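Local coordinates for protein putative alpha KG dependent 2,4-D dioxygenase (Burkholderia xenovorans, PDB 5J92) that binds iron(II) and probably acts as a 2-oxoglutarate-dependent dioxygenase of the TfdA family, at residues 15-18 and 19-22; 26-29 and 30-33; 175-178 and 179-182. One frame throughout, in Å; residues are numbered along the deposited sequence.

From the N terminus, contact 1 (15-18 with 19-22) closes the connection between the antiparallel strands 12-15 and 21-25 at one margin of the six-stranded mixed sheet. Strand 21-25 then leads into contact 2 (26-29 with 30-33), a turn that carries the chain to helix 35-47; the two centres lie about 22 Å apart. Contact 3 (175-178 with 179-182) comes much later, where strand 173-176 of the four-stranded sheet passes into helix 178-184. It lies across the centre of the chain from the other two, its nearest atoms about 19 Å from contact 1 and 28 Å from contact 2. All three are local and follow in series, with neither nesting nor crossing.

Contact 1: residues 15-18 and 19-22; sequences AAHP and FIAA
The imidazole of His17 stands between the side chains of Phe19 and Ile20, two and three residues on, its edge to Phe19 and a face to Ile20. Its CE1 points into the phenyl ring in a T-shaped stack: the planes are at 87°, the centroids 4.7 Å apart, and CE1 lies over the centre of the phenyl face. Ile20 packs on the imidazole face through its terminal methyl, a CH-pi contact that places CD1 3.8 Å from the His17 ring centroid. Pro18 CD covers the opposite face of the imidazole near its rim.

The ring is also held by its own nitrogen. With CG anti to the backbone N (chi1 -178°), His17 folds over the bend and ND1 accepts two backbone N-H groups. Phe19 N reaches His17 ND1 at 3.1 Å almost straight on (172°), and Ile20 N reaches the same atom at 3.1 Å along a more bent path. Both donors are tilted out of the imidazole plane. Accepting both bonds is consistent with an ND1 that carries no proton, and together with the two covered faces they should limit rotation of the ring.

Farther back, Ala21 O accepts from Ala16 N at 2.9 Å, plus a weak bond from His17 N. Ala16 CB and Ala21 CB touch beside it, while the Ala21 N-H is buried without a partner. Tyr252 packs against His17 and Ile20, and Arg155 hydrogen-bonds Phe19 O.

Ala15 and Ala22 form a non-hydrogen-bonded antiparallel pair, so the whole is a loop joining neighbouring strands, a beta hairpin at the margin of the mixed sheet in this TauD/TfdA-type fold.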
loop_
_atom_site.group_PDB
_atom_site.type_symbol
_atom_site.label_atom_id
_atom_site.label_comp_id
_atom_site.label_asym_id
_atom_site.label_seq_id
_atom_site.Cartn_x
_atom_site.Cartn_y
_atom_site.Cartn_z
ATOM N N ALA A 15 10.327 -17.905 -21.217
ATOM C CA ALA A 15 9.510 -17.226 -20.210
ATOM C C ALA A 15 10.203 -17.247 -18.855
ATOM O O ALA A 15 10.691 -18.290 -18.412
ATOM C CB ALA A 15 8.140 -17.894 -20.116
ATOM N N ALA A 16 10.260 -16.081 -18.199
ATOM C CA ALA A 16 10.700 -15.984 -16.809
ATOM C C ALA A 16 9.526 -15.924 -15.849
ATOM O O ALA A 16 9.707 -16.030 -14.627
ATOM C CB ALA A 16 11.579 -14.739 -16.613
ATOM N N HIS A 17 8.343 -15.706 -16.399
ATOM C CA HIS A 17 7.055 -15.582 -15.746
ATOM C C HIS A 17 6.046 -15.940 -16.825
ATOM O O HIS A 17 6.336 -15.743 -18.011
ATOM C CB HIS A 17 6.842 -14.142 -15.229
ATOM C CG HIS A 17 5.554 -13.929 -14.504
ATOM N ND1 HIS A 17 4.370 -13.664 -15.157
ATOM C CD2 HIS A 17 5.265 -13.920 -13.180
ATOM C CE1 HIS A 17 3.401 -13.524 -14.269
ATOM N NE2 HIS A 17 3.920 -13.664 -13.060
ATOM N N PRO A 18 4.903 -16.518 -16.478
ATOM C CA PRO A 18 3.984 -16.946 -17.549
ATOM C C PRO A 18 3.546 -15.808 -18.469
ATOM O O PRO A 18 3.276 -16.054 -19.652
ATOM C CB PRO A 18 2.806 -17.569 -16.781
ATOM C CG PRO A 18 2.986 -17.129 -15.362
ATOM C CD PRO A 18 4.454 -16.971 -15.153
ATOM N N PHE A 19 3.484 -14.569 -17.992
ATOM C CA PHE A 19 3.020 -13.522 -18.901
ATOM C C PHE A 19 3.646 -12.143 -18.723
ATOM O O PHE A 19 3.344 -11.259 -19.532
ATOM C CB PHE A 19 1.481 -13.409 -18.815
ATOM C CG PHE A 19 0.935 -13.279 -17.414
ATOM C CD1 PHE A 19 0.960 -12.057 -16.749
ATOM C CD2 PHE A 19 0.335 -14.365 -16.785
ATOM C CE1 PHE A 19 0.424 -11.920 -15.467
ATOM C CE2 PHE A 19 -0.200 -14.244 -15.502
ATOM C CZ PHE A 19 -0.156 -13.012 -14.837
ATOM N N ILE A 20 4.502 -11.912 -17.734
ATOM C CA ILE A 20 5.080 -10.586 -17.516
ATOM C C ILE A 20 6.452 -10.452 -18.164
ATOM O O ILE A 20 6.766 -9.413 -18.748
ATOM C CB ILE A 20 5.169 -10.266 -16.012
ATOM C CG1 ILE A 20 3.777 -10.224 -15.388
ATOM C CG2 ILE A 20 5.906 -8.926 -15.806
ATOM C CD1 ILE A 20 3.802 -10.061 -13.881
ATOM N N ALA A 21 7.298 -11.474 -18.039
ATOM C CA ALA A 21 8.714 -11.323 -18.330
ATOM C C ALA A 21 9.240 -12.536 -19.078
ATOM O O ALA A 21 8.800 -13.667 -18.853
ATOM C CB ALA A 21 9.531 -11.129 -17.040
ATOM N N ALA A 22 10.206 -12.285 -19.959
ATOM C CA ALA A 22 10.873 -13.350 -20.690
ATOM C C ALA A 22 12.307 -12.942 -20.983
ATOM O O ALA A 22 12.596 -11.765 -21.230
ATOM C CB ALA A 22 10.163 -13.671 -22.008
#

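Contact 2: residues 26-29 and 30-33; sequences GLDL and SKPL
Asp28 holds both Ser30 and Lys31 with its carboxylate, one oxygen for each residue. OD1 accepts twice from Ser30: the hydroxyl OG lies 2.7 Å from Asp28 OD1 on the syn side, tilted out of the carboxylate plane, and Ser30 N lies 3.0 Å from the same oxygen, above that plane. Both donors come from the same face of it. The side-chain-to-backbone bond from Ser30 N makes this an Asx turn, laid over a type I beta turn from Asp28 to Lys31.

The other oxygen, OD2, forms a salt bridge with Lys31, whose NZ sits 3.0 Å away on the syn side of Asp28 OD2, likewise tilted from the plane. The lysine chain runs extended through chi3 and bends only at its last torsion (chi4 53°), which turns the ammonium back toward the aspartate. Three donors on one carboxylate should fix its rotation and probably help keep it ionised. Beneath them, the backbone closure of the beta turn is weak, with Lys31 N 3.3 Å from Asp28 O.

Gln56 braces the entry to the turn from outside, its amide accepting from Leu29 N and donating to Leu27 O. The apolar side of the turn faces the interior: Phe66 of helix 60-67 touches both Leu29 and Leu33, Phe53 packs on Leu29, and Ile38 and Ile41 of helix 35-47 meet Leu33. A water lies 2.7 Å from Lys31 O and, less certainly, bonds to Leu29 O. Across the turn the two leucines meet mainly through methyl groups, Leu29 CD2 resting against both branches of Leu33, 3.8 Å from Leu33 CD1 and equally close to Leu33 CD2.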
loop_
_atom_site.group_PDB
_atom_site.type_symbol
_atom_site.label_atom_id
_atom_site.label_comp_id
_atom_site.label_asym_id
_atom_site.label_seq_id
_atom_site.Cartn_x
_atom_site.Cartn_y
_atom_site.Cartn_z
ATOM N N GLY A 26 20.696 -15.337 -27.242
ATOM C CA GLY A 26 21.295 -15.449 -28.554
ATOM C C GLY A 26 21.490 -14.149 -29.296
ATOM O O GLY A 26 21.781 -14.185 -30.496
ATOM N N LEU A 27 21.347 -13.012 -28.622
ATOM C CA LEU A 27 21.559 -11.698 -29.212
ATOM C C LEU A 27 22.863 -11.098 -28.704
ATOM O O LEU A 27 23.203 -11.235 -27.520
ATOM C CB LEU A 27 20.398 -10.759 -28.873
ATOM C CG LEU A 27 19.050 -11.139 -29.485
ATOM C CD1 LEU A 27 18.063 -9.988 -29.294
ATOM C CD2 LEU A 27 19.173 -11.508 -30.951
ATOM N N ASP A 28 23.603 -10.462 -29.611
ATOM C CA ASP A 28 24.785 -9.672 -29.276
ATOM C C ASP A 28 24.430 -8.208 -29.521
ATOM O O ASP A 28 24.551 -7.715 -30.645
ATOM C CB ASP A 28 25.992 -10.110 -30.096
ATOM C CG ASP A 28 27.224 -9.241 -29.854
ATOM O OD1 ASP A 28 27.217 -8.395 -28.925
ATOM O OD2 ASP A 28 28.216 -9.428 -30.594
ATOM N N LEU A 29 24.034 -7.506 -28.463
ATOM C CA LEU A 29 23.585 -6.127 -28.636
ATOM C C LEU A 29 24.740 -5.135 -28.748
ATOM O O LEU A 29 24.502 -3.922 -28.787
ATOM C CB LEU A 29 22.650 -5.731 -27.496
ATOM C CG LEU A 29 21.424 -6.648 -27.390
ATOM C CD1 LEU A 29 20.492 -6.167 -26.287
ATOM C CD2 LEU A 29 20.690 -6.763 -28.730
ATOM N N SER A 30 25.981 -5.612 -28.815
ATOM C CA SER A 30 27.062 -4.687 -29.132
ATOM C C SER A 30 27.050 -4.282 -30.601
ATOM O O SER A 30 27.725 -3.313 -30.964
ATOM C CB SER A 30 28.425 -5.284 -28.767
ATOM O OG SER A 30 28.794 -6.343 -29.624
ATOM N N LYS A 31 26.288 -4.980 -31.441
ATOM C CA LYS A 31 26.146 -4.677 -32.853
ATOM C C LYS A 31 24.731 -4.192 -33.154
ATOM O O LYS A 31 23.770 -4.636 -32.519
ATOM C CB LYS A 31 26.432 -5.914 -33.711
ATOM C CG LYS A 31 27.798 -6.545 -33.488
ATOM C CD LYS A 31 27.926 -7.839 -34.267
ATOM C CE LYS A 31 29.358 -8.350 -34.246
ATOM N NZ LYS A 31 29.856 -8.437 -32.842
ATOM N N PRO A 32 24.565 -3.296 -34.127
ATOM C CA PRO A 32 23.220 -2.811 -34.451
ATOM C C PRO A 32 22.351 -3.959 -34.934
ATOM O O PRO A 32 22.805 -4.850 -35.656
ATOM C CB PRO A 32 23.468 -1.787 -35.565
ATOM C CG PRO A 32 24.914 -1.428 -35.452
ATOM C CD PRO A 32 25.594 -2.670 -34.975
ATOM N N LEU A 33 21.096 -3.942 -34.522
ATOM C CA LEU A 33 20.169 -4.984 -34.920
ATOM C C LEU A 33 19.540 -4.641 -36.262
ATOM O O LEU A 33 19.382 -3.473 -36.620
ATOM C CB LEU A 33 19.081 -5.166 -33.862
ATOM C CG LEU A 33 19.568 -5.600 -32.477
ATOM C CD1 LEU A 33 18.387 -5.696 -31.528
ATOM C CD2 LEU A 33 20.315 -6.923 -32.540
HETATM O O HOH W 1 22.070 -3.309 -30.969
#

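Contact 3: residues 175-178 and 179-182; sequences HYDI and MASR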
loop_
_atom_site.group_PDB
_atom_site.type_symbol
_atom_site.label_atom_id
_atom_site.label_comp_id
_atom_site.label_asym_id
_atom_site.label_seq_id
_atom_site.Cartn_x
_atom_site.Cartn_y
_atom_site.Cartn_z
ATOM N N HIS A 175 -5.421 12.694 -12.819
ATOM C CA HIS A 175 -4.400 13.727 -12.693
ATOM C C HIS A 175 -3.068 13.080 -12.327
ATOM O O HIS A 175 -3.023 12.247 -11.419
ATOM C CB HIS A 175 -4.787 14.736 -11.611
ATOM C CG HIS A 175 -6.047 15.506 -11.892
ATOM N ND1 HIS A 175 -6.078 16.583 -12.750
ATOM C CD2 HIS A 175 -7.299 15.403 -11.377
ATOM C CE1 HIS A 175 -7.296 17.101 -12.765
ATOM N NE2 HIS A 175 -8.058 16.400 -11.947
ATOM N N TYR A 176 -1.992 13.466 -13.023
ATOM C CA TYR A 176 -0.642 12.975 -12.744
ATOM C C TYR A 176 0.236 14.178 -12.411
ATOM O O TYR A 176 0.227 15.171 -13.148
ATOM C CB TYR A 176 -0.078 12.181 -13.935
ATOM C CG TYR A 176 -0.876 10.924 -14.283
ATOM C CD1 TYR A 176 -2.113 11.019 -14.929
ATOM C CD2 TYR A 176 -0.390 9.647 -13.985
ATOM C CE1 TYR A 176 -2.850 9.884 -15.248
ATOM C CE2 TYR A 176 -1.126 8.492 -14.312
ATOM C CZ TYR A 176 -2.343 8.618 -14.933
ATOM O OH TYR A 176 -3.086 7.497 -15.240
ATOM N N ASP A 177 0.981 14.093 -11.296
ATOM C CA ASP A 177 1.536 15.280 -10.631
ATOM C C ASP A 177 2.820 14.884 -9.894
ATOM O O ASP A 177 2.752 14.383 -8.769
ATOM C CB ASP A 177 0.486 15.841 -9.677
ATOM C CG ASP A 177 0.892 17.141 -9.013
ATOM O OD1 ASP A 177 2.066 17.564 -9.099
ATOM O OD2 ASP A 177 -0.005 17.735 -8.374
ATOM N N ILE A 178 3.980 15.169 -10.496
ATOM C CA ILE A 178 5.235 14.705 -9.905
ATOM C C ILE A 178 5.501 15.396 -8.570
ATOM O O ILE A 178 6.000 14.772 -7.627
ATOM C CB ILE A 178 6.403 14.896 -10.897
ATOM C CG1 ILE A 178 7.696 14.278 -10.353
ATOM C CG2 ILE A 178 6.611 16.370 -11.256
ATOM C CD1 ILE A 178 7.621 12.791 -10.105
ATOM N N MET A 179 5.152 16.679 -8.457
ATOM C CA MET A 179 5.421 17.402 -7.219
ATOM C C MET A 179 4.557 16.871 -6.086
ATOM O O MET A 179 5.009 16.779 -4.941
ATOM C CB MET A 179 5.199 18.906 -7.426
ATOM C CG MET A 179 6.182 19.547 -8.391
ATOM S SD MET A 179 7.897 19.206 -7.934
ATOM C CE MET A 179 8.769 19.621 -9.454
ATOM N N ALA A 180 3.321 16.481 -6.391
ATOM C CA ALA A 180 2.483 15.858 -5.374
ATOM C C ALA A 180 3.048 14.507 -4.934
ATOM O O ALA A 180 3.057 14.195 -3.736
ATOM C CB ALA A 180 1.055 15.705 -5.892
ATOM N N SER A 181 3.535 13.691 -5.880
ATOM C CA SER A 181 4.070 12.386 -5.492
ATOM C C SER A 181 5.372 12.533 -4.716
ATOM O O SER A 181 5.629 11.771 -3.773
ATOM C CB SER A 181 4.279 11.489 -6.718
ATOM O OG SER A 181 5.343 11.965 -7.542
ATOM N N ARG A 182 6.206 13.502 -5.092
ATOM C CA ARG A 182 7.408 13.769 -4.313
ATOM C C ARG A 182 7.056 14.227 -2.910
ATOM O O ARG A 182 7.681 13.791 -1.933
ATOM C CB ARG A 182 8.272 14.816 -5.017
ATOM C CG ARG A 182 9.018 14.303 -6.234
ATOM C CD ARG A 182 9.808 15.429 -6.844
ATOM N NE ARG A 182 10.440 15.062 -8.106
ATOM C CZ ARG A 182 11.092 15.935 -8.868
ATOM N NH1 ARG A 182 11.178 17.205 -8.484
ATOM N NH2 ARG A 182 11.652 15.545 -10.006
#
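Asp177 caps the first turn of helix 178-184, and its side chain folds forward over Ala180. The carboxylate swings there because CG is anti to the backbone N (chi1 -175°), which carries OD1 to 3.2 Å from Ala180 N. This N-cap bond is fairly straight at the hydrogen, 161°, yet its donor stands far above the carboxylate plane. The group thus lies nearly flat-on to the N-H instead of pointing an oxygen at it, and OD2 rests 3.4 Å from the Ala180 methyl CB. A negative charge here probably interacts well with the positive end of the helix dipole.

The main chain of Asp177 adds the first helical bond, Ser181 N to Asp177 O at 3.1 Å; Arg182 N follows to Ile178 O at 2.8 Å. Ser181 holds OG between its backbone N and carbonyl carbon (chi1 69°), which leans the hydroxyl back to 2.9 Å from Ile178 O, although its proton has another acceptor within reach.

Ile178 turns its two branches differently. The CG1 arm carries CD1 to 3.5 Å from Ser181 OG and crosses the Arg182 chain at a slant, with CG1 3.6 Å from Arg182 NE; CG2 instead faces the methionine methyl, Met179 CE. Arg182 extends straight from CG to NE past the isoleucine, and its guanidinium ends in a salt bridge with Glu194 of helix 192-197.

That helix also packs on Met179, through Glu194 and Arg195. On the strand side, Thr224 of strand 223-226 touches Asp177 and Ala180, while Ser181 meets His222 and lies about 7 Å, side chain to side chain, from the iron ligand His122, so the capped turn joins the end of strand 173-176 to a helix near the metal site.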